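Local atomic coordinates of putative glucoamylase (Bacteroides caccae ATCC 43185, PDB entry 4QT9), a protein that probably hydrolyses glucosidic bonds as a glucoamylase-like enzyme built on an alpha/alpha toroid. Residues S70-M75 / S267-D272; G80-Y85 / T407-K412; E90-M95 / Q150-G155; R168-V173 / Y212-A217. All coordinates share one frame; numbering follows the deposited sequence.

Contact 1 of 4, residues S70-M75 / S267-D272; sequences SGFGIM and SFLGLD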
loop_
_atom_site.group_PDB
_atom_site.type_symbol
_atom_site.label_atom_id
_atom_site.label_comp_id
_atom_site.label_asym_id
_atom_site.label_seq_id
_atom_site.Cartn_x
_atom_site.Cartn_y
_atom_site.Cartn_z
ATOM N N SER A 70 -0.622 -5.589 -6.101
ATOM C CA SER A 70 -1.129 -6.958 -6.008
ATOM C C SER A 70 -1.129 -7.448 -4.552
ATOM O O SER A 70 -2.024 -8.204 -4.199
ATOM C CB SER A 70 -0.343 -7.901 -6.898
ATOM O OG SER A 70 -0.763 -7.669 -8.232
ATOM N N GLY A 71 -0.179 -6.983 -3.723
ATOM C CA GLY A 71 -0.144 -7.288 -2.290
ATOM C C GLY A 71 -1.387 -6.730 -1.605
ATOM O O GLY A 71 -2.074 -7.432 -0.850
ATOM N N PHE A 72 -1.729 -5.470 -1.937
ATOM C CA PHE A 72 -2.951 -4.804 -1.463
ATOM C C PHE A 72 -4.174 -5.534 -1.981
ATOM O O PHE A 72 -5.135 -5.706 -1.248
ATOM C CB PHE A 72 -3.010 -3.333 -1.909
ATOM C CG PHE A 72 -1.817 -2.456 -1.599
ATOM C CD1 PHE A 72 -0.836 -2.871 -0.703
ATOM C CD2 PHE A 72 -1.660 -1.226 -2.228
ATOM C CE1 PHE A 72 0.267 -2.061 -0.422
ATOM C CE2 PHE A 72 -0.558 -0.414 -1.948
ATOM C CZ PHE A 72 0.393 -0.830 -1.034
ATOM N N GLY A 73 -4.118 -5.943 -3.236
ATOM C CA GLY A 73 -5.194 -6.655 -3.928
ATOM C C GLY A 73 -5.514 -8.021 -3.371
ATOM O O GLY A 73 -6.687 -8.394 -3.255
ATOM N N ILE A 74 -4.465 -8.774 -3.024
ATOM C CA ILE A 74 -4.549 -10.093 -2.412
ATOM C C ILE A 74 -5.300 -9.956 -1.036
ATOM O O ILE A 74 -6.183 -10.772 -0.740
ATOM C CB ILE A 74 -3.078 -10.607 -2.302
ATOM C CG1 ILE A 74 -2.680 -11.415 -3.537
ATOM C CG2 ILE A 74 -2.753 -11.314 -1.009
ATOM C CD1 ILE A 74 -1.112 -11.475 -3.765
HETATM N N MSE A 75 -4.978 -8.883 -0.251
HETATM C CA MSE A 75 -5.594 -8.558 1.052
HETATM C C MSE A 75 -7.038 -8.138 0.836
HETATM O O MSE A 75 -7.916 -8.485 1.620
HETATM C CB MSE A 75 -4.817 -7.437 1.764
HETATM C CG MSE A 75 -3.479 -7.886 2.274
HETATM SE SE MSE A 75 -2.501 -6.372 3.007
HETATM C CE MSE A 75 -2.107 -7.127 4.808
ATOM N N SER A 267 2.404 0.849 4.819
ATOM C CA SER A 267 3.088 -0.017 5.791
ATOM C C SER A 267 2.172 -0.406 6.955
ATOM O O SER A 267 2.599 -1.176 7.799
ATOM C CB SER A 267 4.340 0.659 6.345
ATOM O OG SER A 267 5.352 0.680 5.356
ATOM N N PHE A 268 0.927 0.100 6.998
ATOM C CA PHE A 268 0.023 -0.194 8.108
ATOM C C PHE A 268 -1.231 -0.962 7.691
ATOM O O PHE A 268 -2.196 -1.014 8.454
ATOM C CB PHE A 268 -0.341 1.113 8.840
ATOM C CG PHE A 268 0.894 1.724 9.454
ATOM C CD1 PHE A 268 1.550 1.098 10.516
ATOM C CD2 PHE A 268 1.449 2.884 8.932
ATOM C CE1 PHE A 268 2.712 1.653 11.062
ATOM C CE2 PHE A 268 2.606 3.435 9.484
ATOM C CZ PHE A 268 3.234 2.813 10.537
ATOM N N LEU A 269 -1.184 -1.638 6.528
ATOM C CA LEU A 269 -2.298 -2.480 6.052
ATOM C C LEU A 269 -2.320 -3.799 6.822
ATOM O O LEU A 269 -3.396 -4.268 7.210
ATOM C CB LEU A 269 -2.234 -2.726 4.553
ATOM C CG LEU A 269 -2.247 -1.513 3.614
ATOM C CD1 LEU A 269 -2.270 -2.003 2.186
ATOM C CD2 LEU A 269 -3.466 -0.672 3.803
ATOM N N GLY A 270 -1.133 -4.345 7.077
ATOM C CA GLY A 270 -0.948 -5.569 7.844
ATOM C C GLY A 270 -0.382 -5.248 9.207
ATOM O O GLY A 270 -0.842 -5.772 10.233
ATOM N N LEU A 271 0.646 -4.385 9.218
ATOM C CA LEU A 271 1.272 -3.913 10.452
ATOM C C LEU A 271 0.243 -3.059 11.233
ATOM O O LEU A 271 -0.147 -2.005 10.762
ATOM C CB LEU A 271 2.543 -3.120 10.120
ATOM C CG LEU A 271 3.347 -2.572 11.312
ATOM C CD1 LEU A 271 4.017 -3.686 12.092
ATOM C CD2 LEU A 271 4.389 -1.595 10.845
ATOM N N ASP A 272 -0.245 -3.564 12.374
ATOM C CA ASP A 272 -1.258 -2.890 13.178
ATOM C C ASP A 272 -0.656 -1.629 13.873
ATOM O O ASP A 272 0.220 -1.772 14.736
ATOM C CB ASP A 272 -1.821 -3.899 14.204
ATOM C CG ASP A 272 -3.021 -3.471 15.025
ATOM O OD1 ASP A 272 -3.407 -2.281 14.953
ATOM O OD2 ASP A 272 -3.538 -4.310 15.796
#
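Leu269 turns CG to the side opposite its own carbonyl carbon (chi1 -58°) and then runs straight out (chi2 -176°), which carries CD1 to the ring of Phe72. The like placing of CG in Phe72 (chi1 -53°) brings the ring toward the loop, where its CD1 lies 3.3 Å from CD1 of Leu269, a close approach for two carbons. The two side chains cross at about a right angle, and the methyl stands oblique to the ring. One turn further along the helix, Met75, present as selenomethionine, reaches the same loop: its SE lies 4.0 Å from CB of Leu269. In this alpha/alpha toroid the contact sets helix 67-83 against the loop that runs from strand 247-251 to strand 276-277, deep inside the chain. Helix 392-406 adds Val400, which touches both Met75 and Leu269, while Tyr266 meets the Phe72 ring edge-to-face. The Met75 chain bends at chi3, laying CE 3.6 Å from CA of Gly270; with no side chain on that residue, the methyl can come right up to the main chain. The polar backbone here finds partners outside both segments, Leu269 O receiving Asn404 ND2 and Gly270 N giving to Gln143 OE1.

Contact 2 of 4, residues G80-Y85 / T407-K412; sequences GIDRGY and TGLLWK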
loop_
_atom_site.group_PDB
_atom_site.type_symbol
_atom_site.label_atom_id
_atom_site.label_comp_id
_atom_site.label_asym_id
_atom_site.label_seq_id
_atom_site.Cartn_x
_atom_site.Cartn_y
_atom_site.Cartn_z
ATOM N N GLY A 80 -12.776 -10.122 1.021
ATOM C CA GLY A 80 -13.945 -10.518 0.234
ATOM C C GLY A 80 -14.361 -11.953 0.505
ATOM O O GLY A 80 -15.551 -12.251 0.665
ATOM N N ILE A 81 -13.375 -12.854 0.564
ATOM C CA ILE A 81 -13.593 -14.262 0.882
ATOM C C ILE A 81 -14.212 -14.348 2.284
ATOM O O ILE A 81 -15.209 -15.035 2.464
ATOM C CB ILE A 81 -12.256 -15.075 0.792
ATOM C CG1 ILE A 81 -11.659 -15.074 -0.634
ATOM C CG2 ILE A 81 -12.428 -16.512 1.311
ATOM C CD1 ILE A 81 -10.132 -15.512 -0.659
ATOM N N ASP A 82 -13.629 -13.628 3.265
ATOM C CA ASP A 82 -14.099 -13.657 4.649
ATOM C C ASP A 82 -15.535 -13.158 4.790
ATOM O O ASP A 82 -16.286 -13.709 5.593
ATOM C CB ASP A 82 -13.170 -12.848 5.574
ATOM C CG ASP A 82 -13.349 -13.214 7.041
ATOM O OD1 ASP A 82 -13.064 -14.377 7.403
ATOM O OD2 ASP A 82 -13.803 -12.351 7.819
ATOM N N ARG A 83 -15.927 -12.154 3.994
ATOM C CA ARG A 83 -17.284 -11.601 4.033
ATOM C C ARG A 83 -18.276 -12.430 3.211
ATOM O O ARG A 83 -19.486 -12.269 3.376
ATOM C CB ARG A 83 -17.290 -10.150 3.556
ATOM C CG ARG A 83 -16.618 -9.243 4.569
ATOM C CD ARG A 83 -17.096 -7.817 4.503
ATOM N NE ARG A 83 -16.484 -7.074 5.599
ATOM C CZ ARG A 83 -17.112 -6.725 6.715
ATOM N NH1 ARG A 83 -18.410 -6.968 6.861
ATOM N NH2 ARG A 83 -16.457 -6.091 7.680
ATOM N N GLY A 84 -17.773 -13.303 2.346
ATOM C CA GLY A 84 -18.638 -14.124 1.504
ATOM C C GLY A 84 -19.046 -13.469 0.194
ATOM O O GLY A 84 -20.106 -13.791 -0.356
ATOM N N TYR A 85 -18.197 -12.561 -0.329
ATOM C CA TYR A 85 -18.383 -11.926 -1.636
ATOM C C TYR A 85 -18.238 -13.016 -2.732
ATOM O O TYR A 85 -18.945 -13.015 -3.729
ATOM C CB TYR A 85 -17.349 -10.802 -1.837
ATOM C CG TYR A 85 -17.492 -9.562 -0.970
ATOM C CD1 TYR A 85 -18.595 -9.384 -0.140
ATOM C CD2 TYR A 85 -16.564 -8.529 -1.044
ATOM C CE1 TYR A 85 -18.728 -8.242 0.652
ATOM C CE2 TYR A 85 -16.687 -7.380 -0.261
ATOM C CZ TYR A 85 -17.778 -7.232 0.579
ATOM O OH TYR A 85 -17.938 -6.065 1.303
ATOM N N THR A 407 -13.347 -4.864 11.275
ATOM C CA THR A 407 -13.107 -6.115 12.009
ATOM C C THR A 407 -11.653 -6.328 12.478
ATOM O O THR A 407 -11.414 -7.242 13.275
ATOM C CB THR A 407 -13.507 -7.349 11.149
ATOM O OG1 THR A 407 -12.602 -7.491 10.052
ATOM C CG2 THR A 407 -14.939 -7.295 10.633
ATOM N N GLY A 408 -10.708 -5.552 11.941
ATOM C CA GLY A 408 -9.279 -5.703 12.194
ATOM C C GLY A 408 -8.702 -6.955 11.553
ATOM O O GLY A 408 -7.623 -7.392 11.942
ATOM N N LEU A 409 -9.390 -7.528 10.551
ATOM C CA LEU A 409 -9.009 -8.788 9.906
ATOM C C LEU A 409 -7.563 -8.820 9.372
ATOM O O LEU A 409 -6.834 -9.751 9.722
ATOM C CB LEU A 409 -9.980 -9.172 8.769
ATOM C CG LEU A 409 -9.635 -10.480 8.029
ATOM C CD1 LEU A 409 -9.796 -11.698 8.921
ATOM C CD2 LEU A 409 -10.441 -10.619 6.754
ATOM N N LEU A 410 -7.147 -7.852 8.531
ATOM C CA LEU A 410 -5.800 -7.940 7.960
ATOM C C LEU A 410 -4.730 -7.725 9.017
ATOM O O LEU A 410 -3.708 -8.427 8.989
ATOM C CB LEU A 410 -5.602 -7.013 6.753
ATOM C CG LEU A 410 -6.388 -7.356 5.479
ATOM C CD1 LEU A 410 -6.204 -8.829 5.046
ATOM C CD2 LEU A 410 -7.866 -6.973 5.589
ATOM N N TRP A 411 -5.000 -6.841 10.013
ATOM C CA TRP A 411 -4.054 -6.672 11.111
ATOM C C TRP A 411 -3.939 -7.963 11.948
ATOM O O TRP A 411 -2.829 -8.334 12.306
ATOM C CB TRP A 411 -4.456 -5.526 12.027
ATOM C CG TRP A 411 -4.451 -4.154 11.432
ATOM C CD1 TRP A 411 -3.574 -3.649 10.513
ATOM C CD2 TRP A 411 -5.234 -3.045 11.889
ATOM N NE1 TRP A 411 -3.858 -2.325 10.271
ATOM C CE2 TRP A 411 -4.860 -1.923 11.117
ATOM C CE3 TRP A 411 -6.249 -2.901 12.849
ATOM C CZ2 TRP A 411 -5.449 -0.670 11.295
ATOM C CZ3 TRP A 411 -6.798 -1.650 13.053
ATOM C CH2 TRP A 411 -6.422 -0.558 12.263
ATOM N N LYS A 412 -5.075 -8.622 12.285
ATOM C CA LYS A 412 -5.044 -9.855 13.098
ATOM C C LYS A 412 -4.211 -10.929 12.401
ATOM O O LYS A 412 -3.368 -11.535 13.032
ATOM C CB LYS A 412 -6.462 -10.420 13.379
ATOM C CG LYS A 412 -7.458 -9.462 14.032
ATOM C CD LYS A 412 -7.672 -9.700 15.524
ATOM C CE LYS A 412 -9.041 -9.238 15.980
ATOM N NZ LYS A 412 -9.165 -7.759 16.028
#
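Asp82 and Leu409 meet through carbon, each side chain coming from the opposite direction: CD2 of Leu409 rests 3.7 Å from CB of Asp82. In Asp82 the carboxylate carbon CG swings opposite the residue's own N (chi1 -161°), which brings it, too, within 3.9 Å of CD2 of Leu409. A second methyl, CG2 of Thr407, stands 3.5 Å from NH2 of Arg83, oblique to the guanidinium at the end of an extended chain.

Polar links run through other residues. Glu403 of helix 392-406 takes both ends: OE1 forms a salt bridge with Arg83 NE, and OE2 is hydrogen-bonded to OG1 of Thr407. Asp82 OD1, for its part, pairs with the hydroxyl of Tyr151.

Local bonds within each segment shape the two ends. From side chain to main chain, Thr407 OG1 accepts from Leu409 N at 3.3 Å with a bent N-H...O angle of 139°, an ST turn leading into helix 409-415, whose N-cap is Gly408. Helix 67-83 closes through its backbone in a Schellman motif, with Tyr85 N bonded to Gly80 O at 2.8 Å and Gly84 at positive phi.

The chemistry is thus divided: two methyl groups make the direct contacts between the segments at the surface, while the charge of Arg83 is probably balanced by Glu403, whose carboxylate bridges from Arg83 on one segment to Thr407 on the other.

Contact 3 of 4, residues E90-M95 / Q150-G155; sequences EGLARM and QYYANG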
loop_
_atom_site.group_PDB
_atom_site.type_symbol
_atom_site.label_atom_id
_atom_site.label_comp_id
_atom_site.label_asym_id
_atom_site.label_seq_id
_atom_site.Cartn_x
_atom_site.Cartn_y
_atom_site.Cartn_z
ATOM N N GLU A 90 -14.022 -20.633 -4.749
ATOM C CA GLU A 90 -13.636 -19.594 -5.715
ATOM C C GLU A 90 -12.402 -18.796 -5.252
ATOM O O GLU A 90 -11.512 -18.511 -6.066
ATOM C CB GLU A 90 -14.784 -18.616 -5.968
ATOM C CG GLU A 90 -15.872 -19.174 -6.860
ATOM C CD GLU A 90 -17.138 -18.339 -6.930
ATOM O OE1 GLU A 90 -17.507 -17.698 -5.917
ATOM O OE2 GLU A 90 -17.783 -18.360 -8.002
ATOM N N GLY A 91 -12.377 -18.426 -3.973
ATOM C CA GLY A 91 -11.265 -17.686 -3.402
ATOM C C GLY A 91 -9.968 -18.476 -3.417
ATOM O O GLY A 91 -8.903 -17.921 -3.697
ATOM N N LEU A 92 -10.051 -19.778 -3.132
ATOM C CA LEU A 92 -8.885 -20.678 -3.150
ATOM C C LEU A 92 -8.412 -20.863 -4.589
ATOM O O LEU A 92 -7.205 -20.888 -4.824
ATOM C CB LEU A 92 -9.221 -22.035 -2.501
ATOM C CG LEU A 92 -8.093 -23.082 -2.418
ATOM C CD1 LEU A 92 -7.003 -22.633 -1.463
ATOM C CD2 LEU A 92 -8.641 -24.438 -2.009
ATOM N N ALA A 93 -9.354 -20.956 -5.557
ATOM C CA ALA A 93 -8.968 -21.069 -6.965
ATOM C C ALA A 93 -8.180 -19.796 -7.392
ATOM O O ALA A 93 -7.161 -19.925 -8.072
ATOM C CB ALA A 93 -10.191 -21.292 -7.850
ATOM N N ARG A 94 -8.592 -18.580 -6.917
ATOM C CA ARG A 94 -7.869 -17.356 -7.252
ATOM C C ARG A 94 -6.479 -17.314 -6.593
ATOM O O ARG A 94 -5.512 -16.970 -7.280
ATOM C CB ARG A 94 -8.673 -16.089 -6.900
ATOM C CG ARG A 94 -7.915 -14.745 -7.078
ATOM C CD ARG A 94 -7.484 -14.459 -8.515
ATOM N NE ARG A 94 -8.661 -14.295 -9.356
ATOM C CZ ARG A 94 -9.242 -13.129 -9.596
ATOM N NH1 ARG A 94 -8.710 -12.002 -9.127
ATOM N NH2 ARG A 94 -10.336 -13.071 -10.337
HETATM N N MSE A 95 -6.372 -17.659 -5.287
HETATM C CA MSE A 95 -5.087 -17.675 -4.567
HETATM C C MSE A 95 -4.108 -18.630 -5.246
HETATM O O MSE A 95 -2.941 -18.272 -5.401
HETATM C CB MSE A 95 -5.251 -18.051 -3.075
HETATM C CG MSE A 95 -6.014 -16.998 -2.254
HETATM SE SE MSE A 95 -5.463 -15.108 -2.554
HETATM C CE MSE A 95 -6.617 -14.277 -1.232
ATOM N N GLN A 150 -1.388 -16.827 6.851
ATOM C CA GLN A 150 -2.003 -16.969 8.176
ATOM C C GLN A 150 -3.486 -17.318 8.082
ATOM O O GLN A 150 -3.981 -18.062 8.926
ATOM C CB GLN A 150 -1.773 -15.719 9.031
ATOM C CG GLN A 150 -0.296 -15.593 9.472
ATOM C CD GLN A 150 0.214 -16.793 10.211
ATOM O OE1 GLN A 150 0.980 -17.599 9.679
ATOM N NE2 GLN A 150 -0.232 -16.956 11.435
ATOM N N TYR A 151 -4.173 -16.852 7.034
ATOM C CA TYR A 151 -5.575 -17.176 6.831
ATOM C C TYR A 151 -5.761 -18.666 6.500
ATOM O O TYR A 151 -6.705 -19.282 6.988
ATOM C CB TYR A 151 -6.140 -16.313 5.692
ATOM C CG TYR A 151 -7.646 -16.336 5.572
ATOM C CD1 TYR A 151 -8.447 -15.626 6.464
ATOM C CD2 TYR A 151 -8.269 -17.000 4.519
ATOM C CE1 TYR A 151 -9.835 -15.594 6.324
ATOM C CE2 TYR A 151 -9.660 -16.973 4.365
ATOM C CZ TYR A 151 -10.439 -16.264 5.269
ATOM O OH TYR A 151 -11.815 -16.239 5.153
ATOM N N TYR A 152 -4.860 -19.238 5.680
ATOM C CA TYR A 152 -4.926 -20.630 5.220
ATOM C C TYR A 152 -4.089 -21.639 6.039
ATOM O O TYR A 152 -4.282 -22.852 5.863
ATOM C CB TYR A 152 -4.490 -20.698 3.753
ATOM C CG TYR A 152 -5.510 -20.182 2.741
ATOM C CD1 TYR A 152 -6.873 -20.156 3.038
ATOM C CD2 TYR A 152 -5.122 -19.834 1.452
ATOM C CE1 TYR A 152 -7.817 -19.767 2.089
ATOM C CE2 TYR A 152 -6.056 -19.432 0.497
ATOM C CZ TYR A 152 -7.403 -19.386 0.824
ATOM O OH TYR A 152 -8.315 -18.963 -0.116
ATOM N N ALA A 153 -3.195 -21.168 6.940
ATOM C CA ALA A 153 -2.293 -22.044 7.719
ATOM C C ALA A 153 -3.012 -23.116 8.527
ATOM O O ALA A 153 -2.440 -24.187 8.739
ATOM C CB ALA A 153 -1.414 -21.218 8.652
ATOM N N ASN A 154 -4.238 -22.846 8.979
ATOM C CA ASN A 154 -4.965 -23.839 9.766
ATOM C C ASN A 154 -6.252 -24.286 9.061
ATOM O O ASN A 154 -7.122 -24.866 9.712
ATOM C CB ASN A 154 -5.263 -23.304 11.167
ATOM C CG ASN A 154 -4.017 -23.066 11.992
ATOM O OD1 ASN A 154 -3.588 -21.924 12.205
ATOM N ND2 ASN A 154 -3.399 -24.139 12.468
ATOM N N GLY A 155 -6.331 -24.075 7.742
ATOM C CA GLY A 155 -7.488 -24.465 6.942
ATOM C C GLY A 155 -7.530 -25.941 6.606
ATOM O O GLY A 155 -6.984 -26.769 7.335
#
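Tyr152 drives its ring from the last turn of helix 135-152 into helix 88-104, a helix-to-helix contact within the alpha/alpha toroid. The tight part lies around the phenol end. Its OH sits 3.5 Å from CA of Leu92, right against the main chain, and the C of Gly91 is 3.7 Å from the same oxygen. CE2 meets two side chains, roughly at right angles to one another: CD1 of Leu92 lies 3.9 Å off, brought there by a CG turned opposite the backbone N (chi1 -179°), and Met95 supplies its CB in the plane of the ring, at the edge. With the ring cut back to an alanine, Leu92 and Met95 would probably lose the surface they pack on, and a gap would open between the two helices. Helix 157-172 helps to enclose this region, Glu159 and Ile162 touching both Leu92 and Tyr152.

Past the ring the contact loosens. Beyond Tyr152 the chain draws away from helix 88-104 in a type I turn, Gly155 N bonding to Tyr152 O at 3.0 Å, and Asn154 is exposed there. Back at the ring, Met95, modelled as selenomethionine, bends at chi2 (-46°) and sets CG 3.7 Å from CE2 of Tyr152.

Contact 4 of 4, residues R168-V173 / Y212-A217; sequences RLWREV and YILAAA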
loop_
_atom_site.group_PDB
_atom_site.type_symbol
_atom_site.label_atom_id
_atom_site.label_comp_id
_atom_site.label_asym_id
_atom_site.label_seq_id
_atom_site.Cartn_x
_atom_site.Cartn_y
_atom_site.Cartn_z
ATOM N N ARG A 168 7.317 -20.826 1.010
ATOM C CA ARG A 168 8.494 -21.037 0.163
ATOM C C ARG A 168 8.879 -19.732 -0.577
ATOM O O ARG A 168 10.067 -19.414 -0.618
ATOM C CB ARG A 168 8.283 -22.184 -0.838
ATOM C CG ARG A 168 9.604 -22.655 -1.452
ATOM C CD ARG A 168 9.416 -23.437 -2.740
ATOM N NE ARG A 168 10.460 -23.133 -3.724
ATOM C CZ ARG A 168 11.224 -24.042 -4.324
ATOM N NH1 ARG A 168 11.069 -25.334 -4.054
ATOM N NH2 ARG A 168 12.146 -23.669 -5.203
ATOM N N LEU A 169 7.882 -18.971 -1.133
ATOM C CA LEU A 169 8.153 -17.720 -1.827
ATOM C C LEU A 169 8.723 -16.697 -0.873
ATOM O O LEU A 169 9.610 -15.961 -1.278
ATOM C CB LEU A 169 6.883 -17.134 -2.503
ATOM C CG LEU A 169 6.252 -17.976 -3.653
ATOM C CD1 LEU A 169 4.842 -17.483 -3.978
ATOM C CD2 LEU A 169 7.123 -17.978 -4.902
ATOM N N TRP A 170 8.155 -16.604 0.357
ATOM C CA TRP A 170 8.572 -15.717 1.447
ATOM C C TRP A 170 10.028 -16.080 1.828
ATOM O O TRP A 170 10.877 -15.189 1.889
ATOM C CB TRP A 170 7.590 -15.847 2.658
ATOM C CG TRP A 170 8.102 -15.452 4.034
ATOM C CD1 TRP A 170 8.176 -16.258 5.138
ATOM C CD2 TRP A 170 8.577 -14.149 4.454
ATOM N NE1 TRP A 170 8.654 -15.543 6.219
ATOM C CE2 TRP A 170 8.896 -14.242 5.827
ATOM C CE3 TRP A 170 8.783 -12.928 3.796
ATOM C CZ2 TRP A 170 9.348 -13.138 6.573
ATOM C CZ3 TRP A 170 9.263 -11.837 4.527
ATOM C CH2 TRP A 170 9.553 -11.953 5.896
ATOM N N ARG A 171 10.331 -17.382 2.003
ATOM C CA ARG A 171 11.696 -17.821 2.377
ATOM C C ARG A 171 12.736 -17.577 1.266
ATOM O O ARG A 171 13.938 -17.511 1.558
ATOM C CB ARG A 171 11.720 -19.291 2.787
ATOM C CG ARG A 171 11.092 -19.502 4.134
ATOM C CD ARG A 171 10.983 -20.962 4.491
ATOM N NE ARG A 171 10.511 -21.070 5.863
ATOM C CZ ARG A 171 11.307 -21.134 6.926
ATOM N NH1 ARG A 171 12.625 -21.170 6.776
ATOM N NH2 ARG A 171 10.790 -21.174 8.145
ATOM N N GLU A 172 12.275 -17.415 0.008
ATOM C CA GLU A 172 13.162 -17.210 -1.131
ATOM C C GLU A 172 13.569 -15.735 -1.301
ATOM O O GLU A 172 14.562 -15.461 -1.984
ATOM C CB GLU A 172 12.528 -17.758 -2.415
ATOM C CG GLU A 172 12.687 -19.264 -2.528
ATOM C CD GLU A 172 11.989 -19.946 -3.692
ATOM O OE1 GLU A 172 10.971 -19.412 -4.194
ATOM O OE2 GLU A 172 12.449 -21.046 -4.076
ATOM N N VAL A 173 12.868 -14.791 -0.658
ATOM C CA VAL A 173 13.275 -13.366 -0.799
ATOM C C VAL A 173 14.590 -13.107 -0.064
ATOM O O VAL A 173 14.636 -13.179 1.174
ATOM C CB VAL A 173 12.222 -12.309 -0.381
ATOM C CG1 VAL A 173 12.714 -10.901 -0.732
ATOM C CG2 VAL A 173 10.870 -12.580 -1.036
ATOM N N TYR A 212 11.747 -2.770 6.004
ATOM C CA TYR A 212 12.750 -3.041 7.049
ATOM C C TYR A 212 12.217 -4.036 8.072
ATOM O O TYR A 212 12.998 -4.833 8.577
ATOM C CB TYR A 212 13.139 -1.733 7.774
ATOM C CG TYR A 212 14.212 -0.960 7.048
ATOM C CD1 TYR A 212 15.557 -1.224 7.269
ATOM C CD2 TYR A 212 13.883 0.011 6.108
ATOM C CE1 TYR A 212 16.548 -0.548 6.563
ATOM C CE2 TYR A 212 14.868 0.677 5.379
ATOM C CZ TYR A 212 16.200 0.386 5.604
ATOM O OH TYR A 212 17.185 1.067 4.935
ATOM N N ILE A 213 10.908 -3.979 8.428
ATOM C CA ILE A 213 10.350 -4.942 9.413
ATOM C C ILE A 213 10.409 -6.374 8.809
ATOM O O ILE A 213 10.889 -7.285 9.484
ATOM C CB ILE A 213 8.925 -4.540 9.899
ATOM C CG1 ILE A 213 9.019 -3.315 10.872
ATOM C CG2 ILE A 213 8.186 -5.719 10.569
ATOM C CD1 ILE A 213 7.870 -2.444 10.825
ATOM N N LEU A 214 9.985 -6.556 7.545
ATOM C CA LEU A 214 10.032 -7.873 6.861
ATOM C C LEU A 214 11.478 -8.325 6.601
ATOM O O LEU A 214 11.771 -9.507 6.732
ATOM C CB LEU A 214 9.244 -7.823 5.558
ATOM C CG LEU A 214 7.742 -7.645 5.720
ATOM C CD1 LEU A 214 7.094 -7.427 4.383
ATOM C CD2 LEU A 214 7.111 -8.833 6.478
ATOM N N ALA A 215 12.395 -7.383 6.305
ATOM C CA ALA A 215 13.814 -7.698 6.133
ATOM C C ALA A 215 14.382 -8.304 7.412
ATOM O O ALA A 215 15.105 -9.279 7.332
ATOM C CB ALA A 215 14.591 -6.455 5.760
ATOM N N ALA A 216 13.979 -7.789 8.578
ATOM C CA ALA A 216 14.399 -8.278 9.891
ATOM C C ALA A 216 13.677 -9.570 10.286
ATOM O O ALA A 216 14.203 -10.332 11.073
ATOM C CB ALA A 216 14.141 -7.210 10.942
ATOM N N ALA A 217 12.467 -9.784 9.764
ATOM C CA ALA A 217 11.609 -10.949 10.044
ATOM C C ALA A 217 11.999 -12.217 9.267
ATOM O O ALA A 217 11.603 -13.315 9.669
ATOM C CB ALA A 217 10.165 -10.600 9.710
#
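The indole of Trp170 meets helix 209-217 with the rim of its six-membered ring. At that edge and near the ring plane lies the carbonyl oxygen of Leu214, 3.4 Å from CH2; the carbonyl oxygen of Ala217 stands oblique to the ring, 3.8 Å from CZ2. Carbon fills in around them: CD2 of Leu214 is 4.0 Å from CH2, and CB of Ala217 comes to 4.1 Å from the same atom. Trp170 reaches this far because its CG lies roughly opposite the backbone N (chi1 157°), swinging the long ring system out from helix 157-172. The contact so joins two successive helices of the toroid near the last turn of each. Helix 135-152 completes the setting with Met142 and Leu146 against the indole, and Leu146 also touches Leu214. At its five-membered end the ring is fixed by NE1, hydrogen-bonded to Asp419 OD2. A leucine in its place would probably leave Asp419 without this donor and a gap before Leu214 and Ala217. The chemistry is mixed rather than purely greasy: weakly polarised aromatic C-H groups probably sit comfortably beside the carbonyl oxygens of the helix's final turn, while the methyls of Leu214 and Ala217 add apolar packing.

In the fold
Contacts 1 and 2 share helix 67-83, their centres about 12 Å apart, and they touch where Phe268 O meets Trp411 NE1. Helix 88-104, next in the chain, carries contact 3, whose centre is about 12 Å from that of contact 2; Ile81 joins them by packing on Gly91 and Met95. Contact 4 touches contact 1 through Ile213 and Leu271, but lies about 23 Å, centre to centre, from contact 2. Along the chain contacts 1 and 2 cross, contacts 3 and 4 follow in series, and both nest inside the loops closed by contacts 1 and 2. Early helices are thereby tied to neighbours and to late segments, as befits an alpha/alpha toroid.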